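Local structure of taurine:2-oxoglutarate aminotransferase (6JIX) at residues Ser53-Leu56 / Val57-Leu61; Met79-Met82 / Ala83-Tyr86; His199-Asp202 / Glu203-Tyr207; Leu384-Pro387 / Tyr388-Asn392. The protein probably transfers the amino group of taurine to 2-oxoglutarate, working as a dimeric class-III aminotransferase with pyridoxal 5'-phosphate as its cofactor. All blocks are in the same frame, centred on the assembly; numbering follows the deposited sequence.

Interaction 1 of 4, residues Ser53-Leu56 / Val57-Leu61. With GLU (glutamic acid), chain N.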
loop_
_atom_site.group_PDB
_atom_site.type_symbol
_atom_site.label_atom_id
_atom_site.label_comp_id
_atom_site.label_asym_id
_atom_site.label_seq_id
_atom_site.Cartn_x
_atom_site.Cartn_y
_atom_site.Cartn_z
ATOM N N SER A 53 19.109 9.445 -10.043
ATOM C CA SER A 53 17.849 9.811 -9.407
ATOM C C SER A 53 17.484 8.869 -8.264
ATOM O O SER A 53 16.365 8.949 -7.737
ATOM C CB SER A 53 16.715 9.811 -10.433
ATOM O OG SER A 53 16.292 8.476 -10.688
ATOM N N SER A 54 18.392 7.968 -7.882
ATOM C CA SER A 54 18.119 6.984 -6.840
ATOM C C SER A 54 16.823 6.230 -7.122
ATOM O O SER A 54 16.039 5.940 -6.211
ATOM C CB SER A 54 18.069 7.641 -5.468
ATOM O OG SER A 54 19.372 7.730 -4.947
ATOM N N LEU A 55 16.628 5.876 -8.398
ATOM C CA LEU A 55 15.384 5.332 -8.940
ATOM C C LEU A 55 14.261 6.362 -8.784
ATOM O O LEU A 55 14.210 7.330 -9.553
ATOM C CB LEU A 55 15.044 3.986 -8.293
ATOM C CG LEU A 55 16.018 2.850 -8.631
ATOM C CD1 LEU A 55 15.461 1.500 -8.156
ATOM C CD2 LEU A 55 16.310 2.834 -10.120
ATOM N N LEU A 56 13.394 6.221 -7.777
ATOM C CA LEU A 56 12.394 7.259 -7.552
ATOM C C LEU A 56 12.751 8.073 -6.310
ATOM O O LEU A 56 11.893 8.332 -5.457
ATOM C CB LEU A 56 10.996 6.625 -7.449
ATOM C CG LEU A 56 10.546 6.098 -8.824
ATOM C CD1 LEU A 56 9.427 5.031 -8.786
ATOM C CD2 LEU A 56 10.185 7.266 -9.758
ATOM N N VAL A 57 14.010 8.517 -6.229
ATOM C CA VAL A 57 14.546 9.176 -5.037
ATOM C C VAL A 57 14.252 8.306 -3.813
ATOM O O VAL A 57 13.794 8.810 -2.781
ATOM C CB VAL A 57 13.979 10.605 -4.862
ATOM C CG1 VAL A 57 14.870 11.413 -3.960
ATOM C CG2 VAL A 57 13.838 11.308 -6.201
ATOM N N CYS A 58 14.505 6.995 -3.916
ATOM C CA CYS A 58 14.217 6.073 -2.815
ATOM C C CYS A 58 15.416 5.199 -2.451
ATOM O O CYS A 58 15.582 4.824 -1.285
ATOM C CB CYS A 58 13.017 5.176 -3.144
ATOM S SG CYS A 58 13.158 4.263 -4.699
ATOM N N SER A 59 16.254 4.853 -3.431
ATOM C CA SER A 59 17.395 3.970 -3.172
ATOM C C SER A 59 18.522 4.754 -2.489
ATOM O O SER A 59 19.637 4.885 -2.991
ATOM C CB SER A 59 17.848 3.328 -4.474
ATOM O OG SER A 59 16.792 2.547 -5.026
ATOM N N ASN A 60 18.234 5.192 -1.261
ATOM C CA ASN A 60 19.067 6.180 -0.592
ATOM C C ASN A 60 20.475 5.657 -0.306
ATOM O O ASN A 60 21.436 6.441 -0.285
ATOM C CB ASN A 60 18.379 6.626 0.700
ATOM C CG ASN A 60 17.363 7.751 0.466
ATOM O OD1 ASN A 60 16.923 7.988 -0.659
ATOM N ND2 ASN A 60 16.999 8.449 1.533
ATOM N N LEU A 61 20.616 4.358 -0.030
ATOM C CA LEU A 61 21.914 3.754 0.252
ATOM C C LEU A 61 22.449 2.945 -0.927
ATOM O O LEU A 61 23.200 1.981 -0.726
ATOM C CB LEU A 61 21.830 2.872 1.499
ATOM C CG LEU A 61 21.538 3.652 2.775
ATOM C CD1 LEU A 61 21.430 2.729 3.973
ATOM C CD2 LEU A 61 22.633 4.694 2.980
HETATM N N GLU N . 14.222 7.158 -14.870
HETATM C CA GLU N . 14.377 7.014 -13.434
HETATM C C GLU N . 15.183 5.763 -13.074
HETATM O O GLU N . 16.431 5.842 -12.775
HETATM C CB GLU N . 12.984 6.890 -12.835
HETATM C CG GLU N . 12.162 5.921 -13.662
HETATM C CD GLU N . 10.713 5.892 -13.203
HETATM O OE1 GLU N . 10.175 7.016 -13.047
HETATM O OE2 GLU N . 10.075 4.801 -12.980
HETATM O OXT GLU N . 14.580 4.662 -13.074
#
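The backbone winds tightly between S53 and S59: V57 N bonds back to S53 O at 2.8 Å, while S54 O accepts from both C58 N and S59 N, each at 3.0 Å. The two donors to S54 O arrive from opposite faces of its carbonyl plane, and the bond from S59 is nearly straight (173°). S59 is then the centre of an inverse gamma turn, from which the chain leaves the coil. C58 folds its thiol back over the turn, where SG makes a weak hydrogen bond with L56 N and lies 4.1 Å from L55 CB. L55 CD1 lies 3.6 Å from S59 OG.

This weakly bonded, irregular turn, in which S54, L55 and V57 all take positive phi, follows strand 48-51 and lies in the active-site region of a class-III aminotransferase: the C58 side chain touches K281, which binds pyridoxal phosphate, and L55 and C58 pack on F81 of the second subunit. L55 N bonds D51 OD1.

The bound glutamate lies beside L56 and S53. L56 CD2 is 3.3 Å from its OE1, and the ligand is also hydrogen-bonded to T409 O. S53 OG, swung between its backbone N and carbonyl carbon (chi1 79°), donates to L55 O at 2.6 Å, tying a carbonyl that itself borders the ligand. An alanine here has no hydroxyl, and L55 O would probably be left without this donor, its peptide beside the glutamate freer to turn.

Interaction 2 of 4, residues Met79-Met82 / Ala83-Tyr86. With GLU (glutamic acid), chain E; GLU (glutamic acid), chain O.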
loop_
_atom_site.group_PDB
_atom_site.type_symbol
_atom_site.label_atom_id
_atom_site.label_comp_id
_atom_site.label_asym_id
_atom_site.label_seq_id
_atom_site.Cartn_x
_atom_site.Cartn_y
_atom_site.Cartn_z
ATOM N N MET A 79 11.472 -15.530 10.219
ATOM C CA MET A 79 10.055 -15.222 10.192
ATOM C C MET A 79 9.829 -14.082 9.214
ATOM O O MET A 79 10.152 -12.929 9.521
ATOM C CB MET A 79 9.601 -14.859 11.608
ATOM C CG MET A 79 8.122 -14.773 11.824
ATOM S SD MET A 79 7.696 -14.751 13.584
ATOM C CE MET A 79 8.362 -13.206 14.187
ATOM N N CYS A 80 9.312 -14.395 8.023
ATOM C CA CYS A 80 9.101 -13.363 7.006
ATOM C C CYS A 80 7.973 -12.407 7.393
ATOM O O CYS A 80 8.046 -11.206 7.099
ATOM C CB CYS A 80 8.795 -14.001 5.651
ATOM S SG CYS A 80 10.212 -14.765 4.823
ATOM N N PHE A 81 6.904 -12.930 8.007
ATOM C CA PHE A 81 5.744 -12.139 8.396
ATOM C C PHE A 81 5.109 -12.710 9.655
ATOM O O PHE A 81 5.015 -13.929 9.814
ATOM C CB PHE A 81 4.681 -12.079 7.294
ATOM C CG PHE A 81 3.500 -11.210 7.647
ATOM C CD1 PHE A 81 3.670 -9.853 7.903
ATOM C CD2 PHE A 81 2.223 -11.751 7.738
ATOM C CE1 PHE A 81 2.587 -9.049 8.230
ATOM C CE2 PHE A 81 1.135 -10.960 8.071
ATOM C CZ PHE A 81 1.317 -9.602 8.317
ATOM N N MET A 82 4.691 -11.814 10.549
ATOM C CA MET A 82 3.832 -12.131 11.681
ATOM C C MET A 82 2.815 -11.007 11.803
ATOM O O MET A 82 3.121 -9.855 11.492
ATOM C CB MET A 82 4.633 -12.300 12.972
ATOM C CG MET A 82 3.818 -12.743 14.157
ATOM S SD MET A 82 2.877 -14.234 13.835
ATOM C CE MET A 82 4.140 -15.295 13.116
ATOM N N ALA A 83 1.605 -11.344 12.247
ATOM C CA ALA A 83 0.458 -10.453 12.090
ATOM C C ALA A 83 0.558 -9.178 12.946
ATOM O O ALA A 83 1.343 -9.098 13.897
ATOM C CB ALA A 83 -0.830 -11.205 12.423
ATOM N N PRO A 84 -0.226 -8.150 12.598
ATOM C CA PRO A 84 -0.243 -6.923 13.415
ATOM C C PRO A 84 -0.583 -7.121 14.894
ATOM O O PRO A 84 -0.101 -6.336 15.722
ATOM C CB PRO A 84 -1.318 -6.070 12.723
ATOM C CG PRO A 84 -1.284 -6.498 11.302
ATOM C CD PRO A 84 -0.900 -7.960 11.299
ATOM N N ALA A 85 -1.423 -8.103 15.264
ATOM C CA ALA A 85 -1.765 -8.229 16.688
ATOM C C ALA A 85 -0.615 -8.732 17.552
ATOM O O ALA A 85 -0.785 -8.810 18.777
ATOM C CB ALA A 85 -2.976 -9.136 16.901
ATOM N N TYR A 86 0.525 -9.092 16.970
ATOM C CA TYR A 86 1.644 -9.617 17.737
ATOM C C TYR A 86 2.819 -8.650 17.655
ATOM O O TYR A 86 3.010 -7.965 16.646
ATOM C CB TYR A 86 2.060 -11.017 17.238
ATOM C CG TYR A 86 0.887 -11.978 17.133
ATOM C CD1 TYR A 86 0.258 -12.480 18.282
ATOM C CD2 TYR A 86 0.395 -12.368 15.887
ATOM C CE1 TYR A 86 -0.837 -13.355 18.185
ATOM C CE2 TYR A 86 -0.694 -13.232 15.780
ATOM C CZ TYR A 86 -1.316 -13.724 16.927
ATOM O OH TYR A 86 -2.406 -14.573 16.804
HETATM N N GLU E . -6.281 -12.453 14.141
HETATM C CA GLU E . -4.953 -12.698 13.655
HETATM C C GLU E . -4.299 -13.613 14.682
HETATM O O GLU E . -3.294 -14.337 14.391
HETATM C CB GLU E . -4.218 -11.378 13.451
HETATM C CG GLU E . -4.425 -10.158 14.350
HETATM C CD GLU E . -3.336 -9.144 13.895
HETATM O OE1 GLU E . -2.494 -8.588 14.700
HETATM O OE2 GLU E . -3.277 -8.889 12.656
HETATM O OXT GLU E . -4.824 -13.637 15.828
HETATM N N GLU O . -6.513 -7.617 11.140
HETATM C CA GLU O . -6.106 -6.284 11.578
HETATM C C GLU O . -5.572 -5.421 10.411
HETATM O O GLU O . -4.389 -4.960 10.487
HETATM C CB GLU O . -5.029 -6.359 12.680
HETATM C CG GLU O . -5.596 -6.842 14.021
HETATM C CD GLU O . -5.089 -6.102 15.268
HETATM O OE1 GLU O . -4.220 -5.204 15.159
HETATM O OE2 GLU O . -5.545 -6.388 16.412
HETATM O OXT GLU O . -6.314 -5.152 9.404
#
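M82 meets Y86 by a Met-aromatic contact that also involves the backbone: SD sits 4.7 Å from the ring centroid of Y86, 50° off the ring normal, and takes a weak hydrogen bond from A83 N at 3.5 Å. Two bends in the M82 chain (chi2 54°, chi3 49°) after a first torsion anti to the backbone N curl the thioether back over the peptide, where its sulfur approaches Y86 CD2 obliquely. On the other flank F81 CZ lies 4.1 Å from P84 CD, and the N of A83 sits over one face of the F81 ring, toward its rim.

Residues 83-86 form a type I beta turn, closed by Y86 N to A83 O at 3.2 Å, in the loop that leads from helix 66-78 into strand 86-87. Y86 there pairs with a strand of the second subunit, so this loop belongs to the dimer interface; Q21 of the second subunit bonds P84 O. Two glutamates lie at the turn. One is modelled implausibly close to A85 N, so its placement is doubtful; as modelled, its carboxylate O accepts from Y86 OH at 2.6 Å, and W23 of the second subunit also bonds it. P84 CG is 3.6 Å from O of the other.

Interaction 3 of 4, residues His199-Asp202 / Glu203-Tyr207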
loop_
_atom_site.group_PDB
_atom_site.type_symbol
_atom_site.label_atom_id
_atom_site.label_comp_id
_atom_site.label_asym_id
_atom_site.label_seq_id
_atom_site.Cartn_x
_atom_site.Cartn_y
_atom_site.Cartn_z
ATOM N N HIS A 199 0.106 35.126 4.166
ATOM C CA HIS A 199 -1.144 35.866 4.309
ATOM C C HIS A 199 -2.244 35.266 3.441
ATOM O O HIS A 199 -3.402 35.209 3.860
ATOM C CB HIS A 199 -0.954 37.349 3.979
ATOM C CG HIS A 199 -2.228 38.132 4.033
ATOM N ND1 HIS A 199 -2.937 38.474 2.901
ATOM C CD2 HIS A 199 -2.938 38.610 5.082
ATOM C CE1 HIS A 199 -4.026 39.139 3.248
ATOM N NE2 HIS A 199 -4.046 39.238 4.565
ATOM N N ARG A 200 -1.903 34.848 2.216
ATOM C CA ARG A 200 -2.845 34.116 1.373
ATOM C C ARG A 200 -3.382 32.882 2.081
ATOM O O ARG A 200 -4.579 32.574 1.993
ATOM C CB ARG A 200 -2.182 33.694 0.067
ATOM C CG ARG A 200 -1.733 34.801 -0.843
ATOM C CD ARG A 200 -1.414 34.184 -2.182
ATOM N NE ARG A 200 -0.511 35.004 -2.971
ATOM C CZ ARG A 200 -0.184 34.740 -4.231
ATOM N NH1 ARG A 200 -0.687 33.673 -4.851
ATOM N NH2 ARG A 200 0.649 35.549 -4.866
ATOM N N LEU A 201 -2.502 32.130 2.752
ATOM C CA LEU A 201 -2.949 30.916 3.425
ATOM C C LEU A 201 -3.821 31.250 4.635
ATOM O O LEU A 201 -4.904 30.681 4.807
ATOM C CB LEU A 201 -1.744 30.068 3.818
ATOM C CG LEU A 201 -2.012 28.838 4.686
ATOM C CD1 LEU A 201 -2.980 27.846 4.002
ATOM C CD2 LEU A 201 -0.700 28.171 5.072
ATOM N N ASP A 202 -3.376 32.188 5.472
ATOM C CA ASP A 202 -4.196 32.659 6.587
ATOM C C ASP A 202 -5.578 33.110 6.107
ATOM O O ASP A 202 -6.611 32.741 6.686
ATOM C CB ASP A 202 -3.469 33.804 7.309
ATOM C CG ASP A 202 -4.068 34.127 8.663
ATOM O OD1 ASP A 202 -4.964 33.402 9.119
ATOM O OD2 ASP A 202 -3.642 35.114 9.290
ATOM N N GLU A 203 -5.616 33.903 5.031
ATOM C CA GLU A 203 -6.896 34.405 4.547
ATOM C C GLU A 203 -7.783 33.266 4.070
ATOM O O GLU A 203 -8.991 33.270 4.321
ATOM C CB GLU A 203 -6.682 35.422 3.436
ATOM C CG GLU A 203 -7.683 36.561 3.493
ATOM C CD GLU A 203 -7.507 37.568 2.361
ATOM O OE1 GLU A 203 -6.811 37.248 1.361
ATOM O OE2 GLU A 203 -8.068 38.681 2.478
ATOM N N GLN A 204 -7.204 32.290 3.362
ATOM C CA GLN A 204 -7.989 31.152 2.904
ATOM C C GLN A 204 -8.449 30.288 4.072
ATOM O O GLN A 204 -9.606 29.843 4.102
ATOM C CB GLN A 204 -7.193 30.326 1.904
ATOM C CG GLN A 204 -8.021 29.219 1.298
ATOM C CD GLN A 204 -7.261 28.402 0.303
ATOM O OE1 GLN A 204 -6.040 28.448 0.271
ATOM N NE2 GLN A 204 -7.973 27.649 -0.524
ATOM N N LEU A 205 -7.577 30.060 5.056
ATOM C CA LEU A 205 -8.017 29.368 6.264
ATOM C C LEU A 205 -9.200 30.090 6.896
ATOM O O LEU A 205 -10.201 29.467 7.266
ATOM C CB LEU A 205 -6.869 29.244 7.262
ATOM C CG LEU A 205 -5.757 28.246 6.936
ATOM C CD1 LEU A 205 -4.562 28.486 7.849
ATOM C CD2 LEU A 205 -6.284 26.813 7.060
ATOM N N GLN A 206 -9.116 31.418 7.006
ATOM C CA GLN A 206 -10.223 32.169 7.596
ATOM C C GLN A 206 -11.503 31.995 6.794
ATOM O O GLN A 206 -12.586 31.867 7.371
ATOM C CB GLN A 206 -9.878 33.656 7.683
ATOM C CG GLN A 206 -9.345 34.092 9.029
ATOM C CD GLN A 206 -8.500 35.340 8.933
ATOM O OE1 GLN A 206 -8.992 36.410 8.578
ATOM N NE2 GLN A 206 -7.221 35.213 9.249
ATOM N N TYR A 207 -11.405 31.973 5.463
ATOM C CA TYR A 207 -12.594 31.848 4.626
ATOM C C TYR A 207 -13.119 30.413 4.536
ATOM O O TYR A 207 -14.230 30.207 4.040
ATOM C CB TYR A 207 -12.312 32.421 3.224
ATOM C CG TYR A 207 -12.682 33.900 3.108
ATOM C CD1 TYR A 207 -13.966 34.301 2.713
ATOM C CD2 TYR A 207 -11.759 34.894 3.427
ATOM C CE1 TYR A 207 -14.303 35.648 2.642
ATOM C CE2 TYR A 207 -12.085 36.238 3.355
ATOM C CZ TYR A 207 -13.349 36.617 2.963
ATOM O OH TYR A 207 -13.642 37.967 2.899
#
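D202 and Q206 join twice, one helical turn apart: Q206 N bonds D202 O at 2.9 Å, and in addition Q206 NE2 makes a weak, bent bond to D202 OD1, also at 2.9 Å (130°). The carboxylate and amide planes stand 82° apart. Y245 OH, from helix 234-245, is hydrogen-bonded to both OD1 and NE2, so three polar groups gather at one point. With CG anti to its own backbone N (chi1 -166°), D202 turns its carboxylate to that meeting place. A leucine in its place has no carboxylate and would probably leave Y245 OH without this acceptor and the glutamine amide held by fewer bonds.

The same i to i+4 bonding continues along the helix. L205 N points almost straight at L201 O, at 2.8 Å, and E203 N bonds H199 O at the same length. On the exposed side E203 lays its carboxylate obliquely by the H199 ring, but the polar atoms H199 ND1 and E203 OE1 are 4.3 Å apart and not in contact. R200, also at the surface, is held by a salt bridge to D196.

The buried flank is carried by L201 and L205, which cross with CD1 of the former 4.1 Å from CG of the latter. This helix, 190-208, lies against the large mixed sheet: L201 and L205 both rest on F137 of strand 135-139, L201 also meets F174 of the edge strand 171-174 and V238 and L241 of helix 234-245, and Q204 NE2 bonds H173 O.

Interaction 4 of 4, residues Leu384-Pro387 / Tyr388-Asn392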
loop_
_atom_site.group_PDB
_atom_site.type_symbol
_atom_site.label_atom_id
_atom_site.label_comp_id
_atom_site.label_asym_id
_atom_site.label_seq_id
_atom_site.Cartn_x
_atom_site.Cartn_y
_atom_site.Cartn_z
ATOM N N LEU A 384 9.263 28.926 -19.665
ATOM C CA LEU A 384 9.635 27.566 -19.290
ATOM C C LEU A 384 9.744 26.677 -20.523
ATOM O O LEU A 384 9.074 26.893 -21.533
ATOM C CB LEU A 384 8.621 26.985 -18.308
ATOM C CG LEU A 384 8.379 27.858 -17.083
ATOM C CD1 LEU A 384 7.460 27.174 -16.104
ATOM C CD2 LEU A 384 9.704 28.167 -16.435
ATOM N N MET A 385 10.628 25.683 -20.439
ATOM C CA MET A 385 10.776 24.730 -21.530
ATOM C C MET A 385 9.579 23.796 -21.616
ATOM O O MET A 385 9.298 23.226 -22.682
ATOM C CB MET A 385 12.062 23.932 -21.354
ATOM C CG MET A 385 12.259 22.858 -22.397
ATOM S SD MET A 385 12.820 23.541 -23.968
ATOM C CE MET A 385 14.537 23.960 -23.622
ATOM N N ALA A 386 8.891 23.599 -20.507
ATOM C CA ALA A 386 7.629 22.862 -20.497
ATOM C C ALA A 386 6.750 23.496 -19.426
ATOM O O ALA A 386 6.923 23.219 -18.227
ATOM C CB ALA A 386 7.840 21.372 -20.238
ATOM N N PRO A 387 5.807 24.362 -19.812
ATOM C CA PRO A 387 4.916 24.984 -18.818
ATOM C C PRO A 387 3.990 23.940 -18.217
ATOM O O PRO A 387 3.839 22.836 -18.747
ATOM C CB PRO A 387 4.138 26.047 -19.608
ATOM C CG PRO A 387 4.355 25.722 -21.065
ATOM C CD PRO A 387 5.329 24.565 -21.191
ATOM N N TYR A 388 3.348 24.308 -17.104
ATOM C CA TYR A 388 2.597 23.334 -16.314
ATOM C C TYR A 388 1.676 22.491 -17.188
ATOM O O TYR A 388 0.872 23.018 -17.964
ATOM C CB TYR A 388 1.781 24.022 -15.209
ATOM C CG TYR A 388 1.109 22.988 -14.311
ATOM C CD1 TYR A 388 1.861 22.219 -13.422
ATOM C CD2 TYR A 388 -0.260 22.732 -14.402
ATOM C CE1 TYR A 388 1.267 21.257 -12.625
ATOM C CE2 TYR A 388 -0.862 21.766 -13.609
ATOM C CZ TYR A 388 -0.089 21.027 -12.721
ATOM O OH TYR A 388 -0.675 20.059 -11.926
ATOM N N HIS A 389 1.807 21.171 -17.057
ATOM C CA HIS A 389 0.883 20.214 -17.674
ATOM C C HIS A 389 0.797 20.365 -19.195
ATOM O O HIS A 389 -0.271 20.211 -19.790
ATOM C CB HIS A 389 -0.512 20.315 -17.053
ATOM C CG HIS A 389 -1.345 19.090 -17.271
ATOM N ND1 HIS A 389 -2.703 19.055 -17.034
ATOM C CD2 HIS A 389 -1.007 17.851 -17.706
ATOM C CE1 HIS A 389 -3.165 17.848 -17.313
ATOM N NE2 HIS A 389 -2.159 17.101 -17.730
ATOM N N THR A 390 1.916 20.671 -19.831
ATOM C CA THR A 390 1.921 20.797 -21.283
ATOM C C THR A 390 1.752 19.433 -21.954
ATOM O O THR A 390 2.321 18.431 -21.496
ATOM C CB THR A 390 3.210 21.464 -21.769
ATOM O OG1 THR A 390 2.999 21.956 -23.097
ATOM C CG2 THR A 390 4.372 20.479 -21.761
ATOM N N PRO A 391 0.998 19.361 -23.047
ATOM C CA PRO A 391 1.051 18.172 -23.903
ATOM C C PRO A 391 2.298 18.185 -24.776
ATOM O O PRO A 391 2.778 19.238 -25.219
ATOM C CB PRO A 391 -0.223 18.292 -24.749
ATOM C CG PRO A 391 -0.461 19.759 -24.839
ATOM C CD PRO A 391 0.038 20.363 -23.546
ATOM N N ASN A 392 2.834 16.992 -25.015
ATOM C CA ASN A 392 4.053 16.863 -25.815
ATOM C C ASN A 392 5.204 17.654 -25.191
ATOM O O ASN A 392 5.827 18.508 -25.831
ATOM C CB ASN A 392 3.797 17.297 -27.256
ATOM C CG ASN A 392 2.476 16.779 -27.776
ATOM O OD1 ASN A 392 2.232 15.571 -27.787
ATOM N ND2 ASN A 392 1.603 17.690 -28.180
#
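P387 and T390 close a type II beta turn at the surface, in the loop between strand 383-384 and helix 395-404. The closing bond is weak: T390 N reaches P387 O at 3.1 Å with a bent N-H path of 129°. Y388 and H389 occupy the two corners, and H389 carries the positive phi (58°) that defines the third position of a type II turn, here taken by a histidine.

Across the turn the side chains lean on one another. T390 CB stands 3.8 Å from P387 CD, the threonine crossing the proline ring obliquely, and the methyl CG2 lies 3.9 Å from A386 CB. That methyl is placed by A386 because T390 OG1 is anti to the backbone N (chi1 -161°), which puts CG2 between the N and the carbonyl carbon; the hydroxyl meanwhile makes a weak bond to P391 O at 3.5 Å. A386 is the buried member, covered by M395 of the following helix, and its N is bonded to T414 OG1.

The corner residues also meet other parts of the chain. H389 N bonds E413 OE1, and the H389 ring stacks on W157, which the Y388 ring also meets, the two planes steeply inclined to each other. With one weak internal bond and a few apolar touches, the turn itself is lightly held; its shape appears to rest on the outside partners E413, W157 and T414 as well as on the closing hydrogen bond.

In the fold
The four contacts follow one another along the chain, and none touches another within it. Interactions 1 and 2, with centres 28 Å apart, are nonetheless linked across the dimer: M82 packs on L55 of the second subunit, so the loop of one chain reaches the turn of the other. Both lie near a cofactor, the side chains of L56 and P84 about 6 and 8 Å from a bound pyridoxal phosphate. Interaction 4 has its nearest atoms about 17 Å from interaction 1, with the side chain of H389 about 10 Å from that of W23, a glutamate-binding residue. Interaction 3 lies away from these sites, about 14 Å at nearest atoms from interaction 4.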